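Local coordinates for protein short-chain dehydrogenase/reductase SDR (Paraburkholderia phymatum, PDB 5VA8) that binds NADP and, as a short-chain dehydrogenase/reductase, probably catalyses an NADP(H)-dependent oxidation or reduction, at residues W113-P124 with G159-L168; R138-I146 with C240-G249. All blocks are in the same frame, centred on the assembly; numbering follows the deposited sequence. Where two conformers were deposited one is given.

Overall arrangement
Both contacts are largely buried parts of one Rossmann-type fold, on opposite faces of its parallel sheet. Contact 1 pairs helix 110-138 with helix 159-179; contact 2 sets strand 141-146 against the end of helix 233-243 and the turn after it. Helix 110-138, strand 141-146 and helix 159-179 follow one another in the chain, so the strand links the two sites, whose centres lie about 23 Å apart. No direct hydrogen bond crosses contact 1, where apolar packing gives way to a water bridge and an arginine at the NADP pocket. Contact 2 combines a valine-cysteine core with an arginine clasping a backbone carbonyl, and reaches the surface at Val-246.

Contact 1 (W113-P124 with G159-L168); sequences WIRALEANMLTP and GLSNGARSGL. With TCE (3,3',3''-phosphanetriyltripropanoic acid), chain F; NAP (NADP nicotinamide-adenine-dinucleotide phosphate), chain E.
Met-121 reaches obliquely across helix 159-179, over the backbone of Gly-167 and Leu-168, its CG anti to the backbone N (chi1 -179°) and the chain extended beyond. CB rests 3.6 Å from Ala-164 O, and CG comes 3.5 Å from Leu-168 N. With no side chain at Gly-167, SD lies directly on the backbone, 3.7 Å from Gly-167 C, and CE ends beside the carbonyl oxygen of that residue. The segments run nearly parallel, their axes 7.8 Å apart at an angle of 23°, as helices on one face of a Rossmann-type fold. Their outer side meets a second subunit, where Trp-113 packs edge-to-face on Phe-171 of that subunit. Across the pair, Leu-160 CD2 sits over the six-membered ring of Trp-113, 3.6 Å from its centroid, a CH-pi contact, and Gly-163 CA lies at the ring edge. Near the cofactor, the Asn-120 amide overhangs the rim of one face of the Arg-165 guanidinium, the planes 31° apart, and water 1 joins Asn-120 O to Arg-165 NH1. Arg-165 NH2 donates in the guanidinium plane to NAP O3D at 2.8 Å and to TCE O16 at 2.9 Å, while Ser-161 OG donates a hydrogen bond to TCE O15.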
loop_
_atom_site.group_PDB
_atom_site.type_symbol
_atom_site.label_atom_id
_atom_site.label_comp_id
_atom_site.label_asym_id
_atom_site.label_seq_id
_atom_site.Cartn_x
_atom_site.Cartn_y
_atom_site.Cartn_z
ATOM N N TRP A 113 -7.835 -12.714 22.193
ATOM C CA TRP A 113 -6.740 -11.989 21.563
ATOM C C TRP A 113 -5.409 -12.679 21.795
ATOM O O TRP A 113 -4.618 -12.844 20.860
ATOM C CB TRP A 113 -6.694 -10.552 22.086
ATOM C CG TRP A 113 -7.662 -9.670 21.365
ATOM C CD1 TRP A 113 -8.790 -9.079 21.874
ATOM C CD2 TRP A 113 -7.609 -9.313 19.982
ATOM N NE1 TRP A 113 -9.431 -8.358 20.893
ATOM C CE2 TRP A 113 -8.725 -8.488 19.721
ATOM C CE3 TRP A 113 -6.724 -9.611 18.938
ATOM C CZ2 TRP A 113 -8.976 -7.953 18.454
ATOM C CZ3 TRP A 113 -6.986 -9.084 17.679
ATOM C CH2 TRP A 113 -8.102 -8.267 17.457
ATOM N N ILE A 114 -5.126 -13.064 23.043
ATOM C CA ILE A 114 -3.837 -13.692 23.319
ATOM C C ILE A 114 -3.695 -14.981 22.521
ATOM O O ILE A 114 -2.638 -15.254 21.944
ATOM C CB ILE A 114 -3.664 -13.942 24.828
ATOM C CG1 ILE A 114 -3.690 -12.623 25.599
ATOM C CG2 ILE A 114 -2.354 -14.687 25.097
ATOM C CD1 ILE A 114 -2.534 -11.702 25.285
ATOM N N ARG A 115 -4.756 -15.794 22.475
ATOM C CA ARG A 115 -4.670 -17.045 21.733
ATOM C C ARG A 115 -4.437 -16.801 20.246
ATOM O O ARG A 115 -3.655 -17.521 19.615
ATOM C CB ARG A 115 -5.930 -17.878 21.973
ATOM C CG ARG A 115 -6.076 -18.315 23.427
ATOM C CD ARG A 115 -7.422 -18.956 23.684
ATOM N NE ARG A 115 -7.569 -20.230 22.987
ATOM C CZ ARG A 115 -8.674 -20.966 23.022
ATOM N NH1 ARG A 115 -9.724 -20.548 23.716
ATOM N NH2 ARG A 115 -8.731 -22.116 22.366
ATOM N N ALA A 116 -5.110 -15.806 19.662
ATOM C CA ALA A 116 -4.897 -15.538 18.245
ATOM C C ALA A 116 -3.488 -15.024 18.007
ATOM O O ALA A 116 -2.824 -15.442 17.052
ATOM C CB ALA A 116 -5.927 -14.539 17.718
ATOM N N LEU A 117 -3.019 -14.127 18.876
ATOM C CA LEU A 117 -1.656 -13.619 18.760
ATOM C C LEU A 117 -0.627 -14.738 18.928
ATOM O O LEU A 117 0.351 -14.808 18.178
ATOM C CB LEU A 117 -1.445 -12.512 19.787
ATOM C CG LEU A 117 -2.186 -11.220 19.435
ATOM C CD1 LEU A 117 -2.285 -10.296 20.638
ATOM C CD2 LEU A 117 -1.475 -10.518 18.296
ATOM N N GLU A 118 -0.834 -15.637 19.893
ATOM C CA GLU A 118 0.101 -16.754 20.048
ATOM C C GLU A 118 0.132 -17.628 18.801
ATOM O O GLU A 118 1.208 -17.952 18.277
ATOM C CB GLU A 118 -0.276 -17.596 21.273
ATOM C CG GLU A 118 -0.092 -16.904 22.604
ATOM C CD GLU A 118 1.359 -16.888 23.078
ATOM O OE1 GLU A 118 1.618 -16.254 24.129
ATOM O OE2 GLU A 118 2.229 -17.518 22.424
ATOM N N ALA A 119 -1.046 -18.015 18.297
ATOM C CA ALA A 119 -1.087 -18.975 17.201
ATOM C C ALA A 119 -0.550 -18.385 15.902
ATOM O O ALA A 119 0.204 -19.049 15.179
ATOM C CB ALA A 119 -2.514 -19.481 16.988
ATOM N N ASN A 120 -0.945 -17.158 15.567
ATOM C CA ASN A 120 -0.765 -16.653 14.213
ATOM C C ASN A 120 0.221 -15.497 14.124
ATOM O O ASN A 120 0.418 -14.946 13.029
ATOM C CB ASN A 120 -2.127 -16.242 13.630
ATOM C CG ASN A 120 -3.152 -17.370 13.712
ATOM O OD1 ASN A 120 -4.203 -17.218 14.320
ATOM N ND2 ASN A 120 -2.825 -18.519 13.119
ATOM N N MET A 121 0.857 -15.132 15.235
ATOM C CA MET A 121 1.927 -14.140 15.211
ATOM C C MET A 121 3.145 -14.632 15.982
ATOM O O MET A 121 4.239 -14.725 15.412
ATOM C CB MET A 121 1.449 -12.803 15.775
ATOM C CG MET A 121 2.529 -11.730 15.751
ATOM S SD MET A 121 1.950 -10.222 16.522
ATOM C CE MET A 121 3.476 -9.251 16.504
ATOM N N LEU A 122 2.988 -14.953 17.276
ATOM C CA LEU A 122 4.184 -15.248 18.062
ATOM C C LEU A 122 4.763 -16.619 17.729
ATOM O O LEU A 122 5.984 -16.792 17.799
ATOM C CB LEU A 122 3.881 -15.118 19.559
ATOM C CG LEU A 122 3.337 -13.754 19.986
ATOM C CD1 LEU A 122 3.179 -13.700 21.510
ATOM C CD2 LEU A 122 4.241 -12.624 19.493
ATOM N N THR A 123 3.923 -17.597 17.368
ATOM C CA THR A 123 4.439 -18.911 16.973
ATOM C C THR A 123 5.343 -18.818 15.745
ATOM O O THR A 123 6.490 -19.298 15.811
ATOM C CB THR A 123 3.268 -19.893 16.790
ATOM O OG1 THR A 123 2.800 -20.302 18.084
ATOM C CG2 THR A 123 3.678 -21.137 15.999
ATOM N N PRO A 124 4.935 -18.193 14.630
ATOM C CA PRO A 124 5.883 -18.044 13.513
ATOM C C PRO A 124 7.149 -17.300 13.890
ATOM O O PRO A 124 8.237 -17.659 13.422
ATOM C CB PRO A 124 5.086 -17.253 12.463
ATOM C CG PRO A 124 3.673 -17.439 12.817
ATOM C CD PRO A 124 3.575 -17.739 14.283
ATOM N N GLY A 159 -11.919 -10.335 12.870
ATOM C CA GLY A 159 -11.081 -9.323 13.504
ATOM C C GLY A 159 -9.837 -9.879 14.172
ATOM O O GLY A 159 -8.792 -9.227 14.182
ATOM N N LEU A 160 -9.934 -11.085 14.756
ATOM C CA LEU A 160 -8.763 -11.661 15.424
ATOM C C LEU A 160 -7.651 -11.955 14.428
ATOM O O LEU A 160 -6.463 -11.855 14.772
ATOM C CB LEU A 160 -9.154 -12.934 16.181
ATOM C CG LEU A 160 -10.104 -12.741 17.368
ATOM C CD1 LEU A 160 -10.625 -14.081 17.856
ATOM C CD2 LEU A 160 -9.398 -12.001 18.514
ATOM N N SER A 161 -8.015 -12.333 13.198
ATOM C CA SER A 161 -7.037 -12.529 12.133
ATOM C C SER A 161 -6.545 -11.192 11.592
ATOM O O SER A 161 -5.335 -10.996 11.406
ATOM C CB SER A 161 -7.657 -13.352 10.998
ATOM O OG SER A 161 -6.772 -13.431 9.883
ATOM N N ASN A 162 -7.484 -10.275 11.336
ATOM C CA ASN A 162 -7.146 -8.930 10.881
ATOM C C ASN A 162 -6.050 -8.342 11.747
ATOM O O ASN A 162 -5.095 -7.738 11.246
ATOM C CB ASN A 162 -8.380 -8.020 10.945
ATOM C CG ASN A 162 -9.526 -8.497 10.057
ATOM O OD1 ASN A 162 -9.333 -9.294 9.134
ATOM N ND2 ASN A 162 -10.732 -8.000 10.335
ATOM N N GLY A 163 -6.169 -8.521 13.055
ATOM C CA GLY A 163 -5.154 -8.058 13.974
ATOM C C GLY A 163 -3.911 -8.926 14.034
ATOM O O GLY A 163 -2.810 -8.442 13.749
ATOM N N ALA A 164 -4.050 -10.202 14.413
ATOM C CA ALA A 164 -2.857 -10.999 14.700
ATOM C C ALA A 164 -1.972 -11.151 13.473
ATOM O O ALA A 164 -0.741 -11.058 13.572
ATOM C CB ALA A 164 -3.259 -12.371 15.247
ATOM N N ARG A 165 -2.568 -11.386 12.304
ATOM C CA ARG A 165 -1.727 -11.660 11.148
ATOM C C ARG A 165 -1.093 -10.395 10.610
ATOM O O ARG A 165 0.003 -10.457 10.037
ATOM C CB ARG A 165 -2.539 -12.348 10.056
ATOM C CG ARG A 165 -3.156 -13.654 10.561
ATOM C CD ARG A 165 -3.712 -14.390 9.374
ATOM N NE ARG A 165 -4.632 -15.482 9.681
ATOM C CZ ARG A 165 -4.307 -16.769 9.752
ATOM N NH1 ARG A 165 -3.036 -17.170 9.634
ATOM N NH2 ARG A 165 -5.274 -17.662 9.942
ATOM N N SER A 166 -1.750 -9.248 10.806
ATOM C CA SER A 166 -1.133 -7.971 10.469
ATOM C C SER A 166 0.050 -7.681 11.382
ATOM O O SER A 166 1.045 -7.077 10.949
ATOM C CB SER A 166 -2.168 -6.853 10.556
ATOM O OG SER A 166 -3.152 -7.003 9.538
ATOM N N GLY A 167 -0.062 -8.081 12.652
ATOM C CA GLY A 167 1.066 -7.957 13.565
ATOM C C GLY A 167 2.263 -8.748 13.095
ATOM O O GLY A 167 3.392 -8.246 13.086
ATOM N N LEU A 168 2.044 -10.010 12.727
ATOM C CA LEU A 168 3.145 -10.800 12.177
ATOM C C LEU A 168 3.768 -10.086 10.992
ATOM O O LEU A 168 4.995 -9.966 10.893
ATOM C CB LEU A 168 2.646 -12.181 11.749
ATOM C CG LEU A 168 3.712 -13.037 11.058
ATOM C CD1 LEU A 168 4.864 -13.301 12.023
ATOM C CD2 LEU A 168 3.111 -14.362 10.566
HETATM O O16 TCE F . -7.848 -16.369 9.540
HETATM C C14 TCE F . -8.099 -16.021 8.354
HETATM O O15 TCE F . -7.828 -14.861 7.963
HETATM C C5 TCE F . -8.763 -17.013 7.401
HETATM C C2 TCE F . -9.255 -16.248 6.176
HETATM P P TCE F . -9.797 -17.461 4.880
HETATM C C3 TCE F . -10.770 -18.845 5.609
HETATM C C6 TCE F . -12.031 -18.149 6.100
HETATM C C8 TCE F . -12.859 -19.181 6.838
HETATM O O10 TCE F . -14.060 -19.318 6.509
HETATM O O9 TCE F . -12.340 -19.884 7.747
HETATM C C1 TCE F . -10.743 -16.562 3.579
HETATM C C4 TCE F . -9.814 -15.509 2.985
HETATM C C11 TCE F . -10.620 -14.716 1.973
HETATM O O12 TCE F . -10.078 -13.821 1.271
HETATM O O13 TCE F . -11.846 -14.980 1.848
HETATM P PA NAP E . -7.214 -26.921 7.121
HETATM O O1A NAP E . -7.555 -27.516 5.816
HETATM O O2A NAP E . -8.224 -27.126 8.230
HETATM O O5B NAP E . -5.790 -27.526 7.541
HETATM C C5B NAP E . -5.203 -27.119 8.786
HETATM C C4B NAP E . -4.058 -28.053 9.062
HETATM O O4B NAP E . -3.279 -27.518 10.152
HETATM C C3B NAP E . -4.459 -29.462 9.502
HETATM O O3B NAP E . -3.460 -30.386 9.093
HETATM C C2B NAP E . -4.478 -29.321 11.022
HETATM O O2B NAP E . -4.411 -30.634 11.623
HETATM C C1B NAP E . -3.238 -28.447 11.218
HETATM N N9A NAP E . -3.224 -27.678 12.458
HETATM C C8A NAP E . -4.141 -26.740 12.852
HETATM N N7A NAP E . -3.828 -26.119 13.964
HETATM C C5A NAP E . -2.623 -26.697 14.335
HETATM C C6A NAP E . -1.771 -26.490 15.439
HETATM N N6A NAP E . -2.014 -25.602 16.409
HETATM N N1A NAP E . -0.651 -27.242 15.520
HETATM C C2A NAP E . -0.404 -28.129 14.546
HETATM N N3A NAP E . -1.132 -28.411 13.461
HETATM C C4A NAP E . -2.237 -27.660 13.416
HETATM O O3 NAP E . -6.975 -25.345 6.988
HETATM P PN NAP E . -6.407 -24.426 5.806
HETATM O O1N NAP E . -5.278 -25.110 5.145
HETATM O O2N NAP E . -7.556 -23.981 4.990
HETATM O O5D NAP E . -5.883 -23.186 6.664
HETATM C C5D NAP E . -4.492 -23.052 7.022
HETATM C C4D NAP E . -4.327 -21.652 7.559
HETATM O O4D NAP E . -4.603 -20.710 6.496
HETATM C C3D NAP E . -5.264 -21.270 8.712
HETATM O O3D NAP E . -4.608 -20.388 9.623
HETATM C C2D NAP E . -6.387 -20.532 7.991
HETATM O O2D NAP E . -7.118 -19.624 8.810
HETATM C C1D NAP E . -5.557 -19.793 6.945
HETATM N N1N NAP E . -6.338 -19.326 5.773
HETATM C C2N NAP E . -7.148 -20.175 5.118
HETATM C C3N NAP E . -7.824 -19.750 3.994
HETATM C C7N NAP E . -8.741 -20.602 3.170
HETATM O O7N NAP E . -9.616 -20.048 2.477
HETATM N N7N NAP E . -8.674 -21.923 3.315
HETATM C C4N NAP E . -7.580 -18.461 3.525
HETATM C C5N NAP E . -6.749 -17.610 4.234
HETATM C C6N NAP E . -6.146 -18.055 5.371
HETATM P P2B NAP E . -4.831 -30.875 13.161
HETATM O O1X NAP E . -3.783 -30.216 13.994
HETATM O O2X NAP E . -6.216 -30.258 13.368
HETATM O O3X NAP E . -4.860 -32.411 13.293
HETATM O O HOH W 1 -0.395 -15.806 10.398
#

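Contact 2 (R138-I146 with C240-G249); sequences RGFGRVVNI and CAFLCSVHAG
Arg-142 leaves the strand with CG anti to its carbonyl carbon (chi1 -59°) and the chain bends at chi2 (-74°), which lays its CG and CD along Leu-243 and Cys-244 and carries the guanidinium to Ser-245. There NE and NH2 grip one atom side-on: Ser-245 O lies in the guanidinium plane, 3.2 Å from NE and 3.0 Å from NH2. Both nitrogens approach the carbonyl from the same face of its plane. The remaining NH1 turns back to Gly-141 O at 3.0 Å, so bonds at all three nitrogens fix the rotation of the group. Phe-140 CE1 lies above one guanidinium face, toward its rim, and water 2 bridges NH2, weakly, to Val-246 O. The gripped carbonyl opens the type I turn Ser-245 to Ala-248, while Ser-245 OG receives the N-H of His-247 in an ST turn and donates to Phe-242 O. Further along the strand, Val-144 sets one methyl against each of two sulfurs: CG1 is 4.0 Å from Cys-240 SG, and CG2 is 3.8 Å from Cys-244 SG and also meets Leu-243 CB. Strand 141-146 lies between 92-95 and 184-191 in the parallel sheet; Cys-240 touches both of these neighbours and also helix 26-37, which packs beside helix 233-243.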
loop_
_atom_site.group_PDB
_atom_site.type_symbol
_atom_site.label_atom_id
_atom_site.label_comp_id
_atom_site.label_asym_id
_atom_site.label_seq_id
_atom_site.Cartn_x
_atom_site.Cartn_y
_atom_site.Cartn_z
ATOM N N ARG A 138 24.666 -21.215 6.997
ATOM C CA ARG A 138 24.815 -21.930 5.740
ATOM C C ARG A 138 24.689 -21.025 4.525
ATOM O O ARG A 138 24.891 -21.489 3.400
ATOM C CB ARG A 138 23.796 -23.073 5.663
ATOM C CG ARG A 138 24.123 -24.199 6.647
ATOM C CD ARG A 138 23.102 -25.328 6.594
ATOM N NE ARG A 138 21.783 -24.899 7.050
ATOM C CZ ARG A 138 21.359 -24.961 8.313
ATOM N NH1 ARG A 138 22.150 -25.439 9.271
ATOM N NH2 ARG A 138 20.134 -24.539 8.614
ATOM N N GLY A 139 24.373 -19.747 4.723
ATOM C CA GLY A 139 24.238 -18.836 3.605
ATOM C C GLY A 139 23.049 -19.103 2.716
ATOM O O GLY A 139 23.034 -18.653 1.570
ATOM N N PHE A 140 22.060 -19.847 3.203
ATOM C CA PHE A 140 20.848 -20.114 2.441
ATOM C C PHE A 140 19.710 -20.344 3.420
ATOM O O PHE A 140 19.862 -21.110 4.376
ATOM C CB PHE A 140 20.998 -21.345 1.529
ATOM C CG PHE A 140 19.735 -21.695 0.776
ATOM C CD1 PHE A 140 19.546 -21.254 -0.521
ATOM C CD2 PHE A 140 18.728 -22.453 1.374
ATOM C CE1 PHE A 140 18.382 -21.562 -1.214
ATOM C CE2 PHE A 140 17.550 -22.750 0.688
ATOM C CZ PHE A 140 17.381 -22.308 -0.605
ATOM N N GLY A 141 18.567 -19.719 3.160
ATOM C CA GLY A 141 17.399 -19.980 3.975
ATOM C C GLY A 141 16.163 -19.470 3.281
ATOM O O GLY A 141 16.221 -18.507 2.510
ATOM N N ARG A 142 15.034 -20.130 3.548
ATOM C CA ARG A 142 13.744 -19.704 3.018
ATOM C C ARG A 142 12.706 -19.841 4.111
ATOM O O ARG A 142 12.537 -20.929 4.671
ATOM C CB ARG A 142 13.322 -20.543 1.807
ATOM C CG ARG A 142 14.292 -20.514 0.638
ATOM C CD ARG A 142 14.211 -19.185 -0.094
ATOM N NE ARG A 142 14.978 -19.163 -1.342
ATOM C CZ ARG A 142 16.221 -18.702 -1.458
ATOM N NH1 ARG A 142 16.874 -18.232 -0.394
ATOM N NH2 ARG A 142 16.819 -18.699 -2.649
ATOM N N VAL A 143 12.018 -18.751 4.416
ATOM C CA VAL A 143 10.878 -18.777 5.327
ATOM C C VAL A 143 9.673 -18.279 4.550
ATOM O O VAL A 143 9.737 -17.212 3.927
ATOM C CB VAL A 143 11.101 -17.899 6.570
ATOM C CG1 VAL A 143 9.855 -17.938 7.473
ATOM C CG2 VAL A 143 12.360 -18.340 7.340
ATOM N N VAL A 144 8.584 -19.045 4.584
ATOM C CA VAL A 144 7.317 -18.652 3.974
ATOM C C VAL A 144 6.267 -18.706 5.067
ATOM O O VAL A 144 6.030 -19.775 5.646
ATOM C CB VAL A 144 6.924 -19.567 2.801
ATOM C CG1 VAL A 144 5.531 -19.193 2.280
ATOM C CG2 VAL A 144 7.959 -19.476 1.676
ATOM N N ASN A 145 5.631 -17.573 5.346
ATOM C CA ASN A 145 4.573 -17.508 6.352
ATOM C C ASN A 145 3.218 -17.522 5.655
ATOM O O ASN A 145 2.920 -16.629 4.857
ATOM C CB ASN A 145 4.704 -16.247 7.206
ATOM C CG ASN A 145 6.082 -16.100 7.799
ATOM O OD1 ASN A 145 6.503 -16.938 8.592
ATOM N ND2 ASN A 145 6.793 -15.045 7.416
ATOM N N ILE A 146 2.388 -18.514 5.969
ATOM C CA ILE A 146 1.023 -18.529 5.451
ATOM C C ILE A 146 0.199 -17.588 6.312
ATOM O O ILE A 146 0.046 -17.820 7.518
ATOM C CB ILE A 146 0.431 -19.943 5.473
ATOM C CG1 ILE A 146 1.226 -20.877 4.561
ATOM C CG2 ILE A 146 -1.063 -19.902 5.086
ATOM C CD1 ILE A 146 0.733 -22.328 4.623
ATOM N N CYS A 240 4.426 -21.563 -3.057
ATOM C CA CYS A 240 5.355 -21.725 -1.948
ATOM C C CYS A 240 6.676 -22.327 -2.422
ATOM O O CYS A 240 7.757 -21.849 -2.063
ATOM C CB CYS A 240 4.717 -22.605 -0.876
ATOM S SG CYS A 240 5.753 -22.855 0.590
ATOM N N ALA A 241 6.603 -23.375 -3.245
ATOM C CA ALA A 241 7.824 -24.017 -3.723
ATOM C C ALA A 241 8.664 -23.050 -4.544
ATOM O O ALA A 241 9.893 -23.034 -4.427
ATOM C CB ALA A 241 7.490 -25.272 -4.534
ATOM N N PHE A 242 8.022 -22.215 -5.372
ATOM C CA PHE A 242 8.812 -21.246 -6.126
ATOM C C PHE A 242 9.545 -20.283 -5.191
ATOM O O PHE A 242 10.737 -20.002 -5.389
ATOM C CB PHE A 242 7.949 -20.467 -7.114
ATOM C CG PHE A 242 8.763 -19.543 -7.966
ATOM C CD1 PHE A 242 9.448 -20.039 -9.058
ATOM C CD2 PHE A 242 8.937 -18.217 -7.609
ATOM C CE1 PHE A 242 10.248 -19.205 -9.841
ATOM C CE2 PHE A 242 9.742 -17.380 -8.384
ATOM C CZ PHE A 242 10.391 -17.880 -9.491
ATOM N N LEU A 243 8.856 -19.770 -4.165
ATOM C CA LEU A 243 9.523 -18.887 -3.209
ATOM C C LEU A 243 10.681 -19.591 -2.524
ATOM O O LEU A 243 11.687 -18.954 -2.182
ATOM C CB LEU A 243 8.544 -18.386 -2.147
ATOM C CG LEU A 243 7.574 -17.283 -2.571
ATOM C CD1 LEU A 243 6.552 -17.059 -1.462
ATOM C CD2 LEU A 243 8.315 -15.990 -2.901
ATOM N N CYS A 244 10.564 -20.897 -2.324
ATOM C CA CYS A 244 11.610 -21.631 -1.634
ATOM C C CYS A 244 12.763 -22.021 -2.542
ATOM O O CYS A 244 13.737 -22.600 -2.054
ATOM C CB CYS A 244 11.023 -22.887 -0.982
ATOM S SG CYS A 244 9.899 -22.535 0.397
ATOM N N SER A 245 12.687 -21.701 -3.832
ATOM C CA SER A 245 13.639 -22.191 -4.816
ATOM C C SER A 245 14.876 -21.300 -4.897
ATOM O O SER A 245 14.933 -20.187 -4.362
ATOM C CB SER A 245 12.991 -22.262 -6.197
ATOM O OG SER A 245 12.895 -20.957 -6.757
ATOM N N VAL A 246 15.869 -21.799 -5.637
ATOM C CA VAL A 246 17.060 -21.006 -5.923
ATOM C C VAL A 246 16.793 -19.908 -6.932
ATOM O O VAL A 246 17.701 -19.119 -7.221
ATOM C CB VAL A 246 18.208 -21.905 -6.420
ATOM C CG1 VAL A 246 18.509 -22.985 -5.380
ATOM C CG2 VAL A 246 17.875 -22.514 -7.797
ATOM N N HIS A 247 15.580 -19.827 -7.479
ATOM C CA HIS A 247 15.231 -18.780 -8.432
ATOM C C HIS A 247 14.480 -17.624 -7.790
ATOM O O HIS A 247 14.097 -16.684 -8.497
ATOM C CB HIS A 247 14.400 -19.367 -9.576
ATOM C CG HIS A 247 15.045 -20.548 -10.222
ATOM N ND1 HIS A 247 16.261 -20.469 -10.869
ATOM C CD2 HIS A 247 14.666 -21.846 -10.288
ATOM C CE1 HIS A 247 16.593 -21.664 -11.323
ATOM N NE2 HIS A 247 15.643 -22.518 -10.980
ATOM N N ALA A 248 14.267 -17.665 -6.471
ATOM C CA ALA A 248 13.561 -16.612 -5.758
ATOM C C ALA A 248 14.456 -15.927 -4.732
ATOM O O ALA A 248 13.955 -15.299 -3.794
ATOM C CB ALA A 248 12.308 -17.176 -5.087
ATOM N N GLY A 249 15.776 -16.012 -4.903
ATOM C CA GLY A 249 16.669 -15.441 -3.905
ATOM C C GLY A 249 16.705 -13.922 -3.867
ATOM O O GLY A 249 17.312 -13.365 -2.947
HETATM O O HOH W 2 19.105 -18.737 -4.663
#